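Long-range contact in putative glycoside hydrolase (Bacteroides ovatus, PDB 4ONZ), which is a putative glycoside hydrolase of the beta-fructosidase clan, probably with the five-bladed beta-propeller fold of its relatives: residues 143-148 with 172-177. Numbering follows the deposited sequence.
Sequences KARLAV and FNNLFC
Between two sheets of the propeller-like fold, the start of strand 144-151 meets the loop that runs from helix 167-170 to strand 180-187. One backbone bond joins them, Cys-177 N to Ala-144 O at 2.7 Å, and the same carbonyl takes a CA-H...O contact from Phe-176. Ala-144 puts its methyl over one face of the Phe-176 ring, CB lying off-centre, 3.7 Å from the centroid, while Lys-143 CD comes to the ring edge. At Cys-177 a chi1 of 56° brings SG round to Leu-146 N, from which it accepts a nearly straight bond (3.5 Å, 175°). The type I turn 172-175 offers the carbonyls of Asn-173 and Asn-174 to two cations. In one of two modelled conformers, Lys-143, bent at chi2 and chi4, curls across Asn-174 and brings NZ to within 2.7 Å of Asn-174 O, almost in line with the C=O bond. Arg-145 NH1 reaches Asn-173 O at 3.0 Å, in the carbonyl plane. Water 1 accepts from Phe-176 N and, weakly, from this NZ. With Lys-143 so placed, both carbonyls face a charged donor, which would probably polarise their peptides, while the Leu-146 bond to sulfur is long and probably weak.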
ATOM      1  N   LYS A 143      16.023  11.245   1.759  1.00 21.63           N
ATOM      2  CA  LYS A 143      15.334  10.544   0.673  0.50 20.88           C
ATOM      3  C   LYS A 143      14.333   9.532   1.240  1.00 19.35           C
ATOM      4  O   LYS A 143      14.604   8.873   2.244  1.00 19.11           O
ATOM      5  CB  LYS A 143      16.339   9.807  -0.225  0.50 21.98           C
ATOM      6  CG  LYS A 143      17.207  10.688  -1.116  0.50 23.55           C
ATOM      7  CD  LYS A 143      16.414  11.286  -2.269  0.50 24.51           C
ATOM      8  CE  LYS A 143      17.274  12.153  -3.181  0.50 25.96           C
ATOM      9  NZ  LYS A 143      18.251  11.385  -4.003  0.50 25.64           N
ATOM     10  N   ALA A 144      13.175   9.431   0.598  1.00 17.91           N
ATOM     11  CA  ALA A 144      12.160   8.450   0.946  1.00 17.85           C
ATOM     12  C   ALA A 144      12.499   7.323  -0.039  1.00 16.20           C
ATOM     13  O   ALA A 144      12.585   7.567  -1.259  1.00 16.55           O
ATOM     14  CB  ALA A 144      10.776   8.997   0.702  1.00 19.01           C
ATOM     15  N   ARG A 145      12.741   6.115   0.475  1.00 14.49           N
ATOM     16  CA  ARG A 145      13.197   5.002  -0.368  1.00 14.69           C
ATOM     17  C   ARG A 145      12.494   3.683  -0.053  1.00 14.54           C
ATOM     18  O   ARG A 145      12.294   3.340   1.100  1.00 13.61           O
ATOM     19  CB  ARG A 145      14.727   4.832  -0.236  1.00 15.60           C
ATOM     20  CG  ARG A 145      15.543   6.067  -0.638  1.00 16.56           C
ATOM     21  CD  ARG A 145      17.045   5.873  -0.456  1.00 16.63           C
ATOM     22  NE  ARG A 145      17.415   5.912   0.957  1.00 17.58           N
ATOM     23  CZ  ARG A 145      18.650   5.757   1.421  1.00 18.21           C
ATOM     24  NH1 ARG A 145      19.664   5.526   0.595  1.00 18.92           N
ATOM     25  NH2 ARG A 145      18.864   5.826   2.732  1.00 20.59           N
ATOM     26  N   LEU A 146      12.112   2.968  -1.106  1.00 14.64           N
ATOM     27  CA  LEU A 146      11.414   1.705  -0.966  0.50 14.66           C
ATOM     28  C   LEU A 146      12.313   0.670  -0.271  1.00 15.72           C
ATOM     29  O   LEU A 146      13.459   0.441  -0.692  1.00 15.74           O
ATOM     30  CB  LEU A 146      10.957   1.226  -2.339  0.50 14.25           C
ATOM     31  CG  LEU A 146       9.967   0.073  -2.404  0.50 13.13           C
ATOM     32  CD1 LEU A 146       8.681   0.379  -1.645  0.50 12.64           C
ATOM     33  CD2 LEU A 146       9.662  -0.223  -3.863  0.50 13.30           C
ATOM     34  N   ALA A 147      11.774   0.076   0.792  1.00 15.96           N
ATOM     35  CA  ALA A 147      12.482  -0.902   1.596  1.00 16.07           C
ATOM     36  C   ALA A 147      11.654  -2.156   1.767  1.00 15.25           C
ATOM     37  O   ALA A 147      10.425  -2.159   1.562  1.00 13.36           O
ATOM     38  CB  ALA A 147      12.841  -0.301   2.945  1.00 16.53           C
ATOM     39  N   VAL A 148      12.337  -3.227   2.167  1.00 14.88           N
ATOM     40  CA  VAL A 148      11.718  -4.527   2.333  1.00 13.60           C
ATOM     41  C   VAL A 148      11.943  -5.085   3.730  1.00 13.54           C
ATOM     42  O   VAL A 148      13.069  -5.044   4.230  1.00 13.45           O
ATOM     43  CB  VAL A 148      12.331  -5.558   1.353  1.00 14.05           C
ATOM     44  CG1 VAL A 148      11.666  -6.922   1.518  1.00 15.85           C
ATOM     45  CG2 VAL A 148      12.221  -5.079  -0.088  1.00 14.49           C
ATOM     46  N   PHE A 172      20.045   2.837  -8.374  1.00 17.94           N
ATOM     47  CA  PHE A 172      18.906   3.478  -7.720  1.00 17.60           C
ATOM     48  C   PHE A 172      18.906   3.385  -6.207  1.00 18.10           C
ATOM     49  O   PHE A 172      17.846   3.523  -5.585  1.00 16.85           O
ATOM     50  CB  PHE A 172      17.613   2.870  -8.271  1.00 17.40           C
ATOM     51  CG  PHE A 172      17.484   2.991  -9.760  1.00 18.25           C
ATOM     52  CD1 PHE A 172      17.214   4.224 -10.345  1.00 19.68           C
ATOM     53  CD2 PHE A 172      17.608   1.877 -10.579  1.00 18.39           C
ATOM     54  CE1 PHE A 172      17.081   4.341 -11.725  1.00 20.20           C
ATOM     55  CE2 PHE A 172      17.471   1.986 -11.948  1.00 20.20           C
ATOM     56  CZ  PHE A 172      17.213   3.220 -12.521  1.00 20.29           C
ATOM     57  N   ASN A 173      20.084   3.218  -5.606  1.00 18.63           N
ATOM     58  CA  ASN A 173      20.169   3.081  -4.145  1.00 19.01           C
ATOM     59  C   ASN A 173      19.933   4.393  -3.378  1.00 18.49           C
ATOM     60  O   ASN A 173      19.843   4.374  -2.154  1.00 18.95           O
ATOM     61  CB  ASN A 173      21.461   2.359  -3.702  1.00 21.11           C
ATOM     62  CG  ASN A 173      22.717   3.207  -3.825  1.00 23.75           C
ATOM     63  OD1 ASN A 173      22.678   4.399  -4.140  1.00 23.58           O
ATOM     64  ND2 ASN A 173      23.861   2.576  -3.562  1.00 28.60           N
ATOM     65  N   ASN A 174      19.845   5.527  -4.082  1.00 18.65           N
ATOM     66  CA  ASN A 174      19.476   6.783  -3.426  1.00 18.91           C
ATOM     67  C   ASN A 174      18.355   7.501  -4.182  1.00 18.66           C
ATOM     68  O   ASN A 174      18.155   8.721  -4.039  1.00 18.85           O
ATOM     69  CB  ASN A 174      20.674   7.707  -3.152  1.00 21.02           C
ATOM     70  CG  ASN A 174      20.427   8.632  -1.968  1.00 23.03           C
ATOM     71  OD1 ASN A 174      19.738   8.255  -1.012  1.00 21.87           O
ATOM     72  ND2 ASN A 174      21.007   9.832  -2.003  1.00 24.97           N
ATOM     73  N   LEU A 175      17.604   6.719  -4.955  1.00 17.16           N
ATOM     74  CA  LEU A 175      16.434   7.196  -5.664  1.00 17.61           C
ATOM     75  C   LEU A 175      15.278   7.396  -4.678  1.00 17.21           C
ATOM     76  O   LEU A 175      14.963   6.484  -3.893  1.00 16.64           O
ATOM     77  CB  LEU A 175      15.973   6.148  -6.698  1.00 18.63           C
ATOM     78  CG  LEU A 175      14.668   6.472  -7.444  1.00 19.35           C
ATOM     79  CD1 LEU A 175      14.864   7.655  -8.383  1.00 20.13           C
ATOM     80  CD2 LEU A 175      14.123   5.274  -8.208  1.00 19.76           C
ATOM     81  N   PHE A 176      14.636   8.562  -4.734  1.00 17.65           N
ATOM     82  CA  PHE A 176      13.420   8.836  -3.960  1.00 16.68           C
ATOM     83  C   PHE A 176      12.323   7.973  -4.599  1.00 17.14           C
ATOM     84  O   PHE A 176      12.014   8.117  -5.780  1.00 17.53           O
ATOM     85  CB  PHE A 176      13.070  10.324  -4.057  1.00 20.22           C
ATOM     86  CG  PHE A 176      12.002  10.785  -3.100  1.00 20.29           C
ATOM     87  CD1 PHE A 176      10.671  10.443  -3.299  1.00 20.81           C
ATOM     88  CD2 PHE A 176      12.326  11.632  -2.033  1.00 22.91           C
ATOM     89  CE1 PHE A 176       9.688  10.888  -2.427  1.00 21.29           C
ATOM     90  CE2 PHE A 176      11.349  12.094  -1.170  1.00 22.60           C
ATOM     91  CZ  PHE A 176      10.026  11.710  -1.364  1.00 22.76           C
ATOM     92  N   CYS A 177      11.758   7.049  -3.826  1.00 16.60           N
ATOM     93  CA  CYS A 177      10.743   6.137  -4.333  1.00 17.30           C
ATOM     94  C   CYS A 177       9.930   5.528  -3.199  1.00 17.34           C
ATOM     95  O   CYS A 177      10.373   5.475  -2.047  1.00 15.45           O
ATOM     96  CB  CYS A 177      11.368   5.032  -5.198  1.00 17.78           C
ATOM     97  SG  CYS A 177      12.658   4.049  -4.399  1.00 16.32           S
TER
HETATM   98  O   HOH W   1      15.803  10.833  -6.250  1.00 21.90           O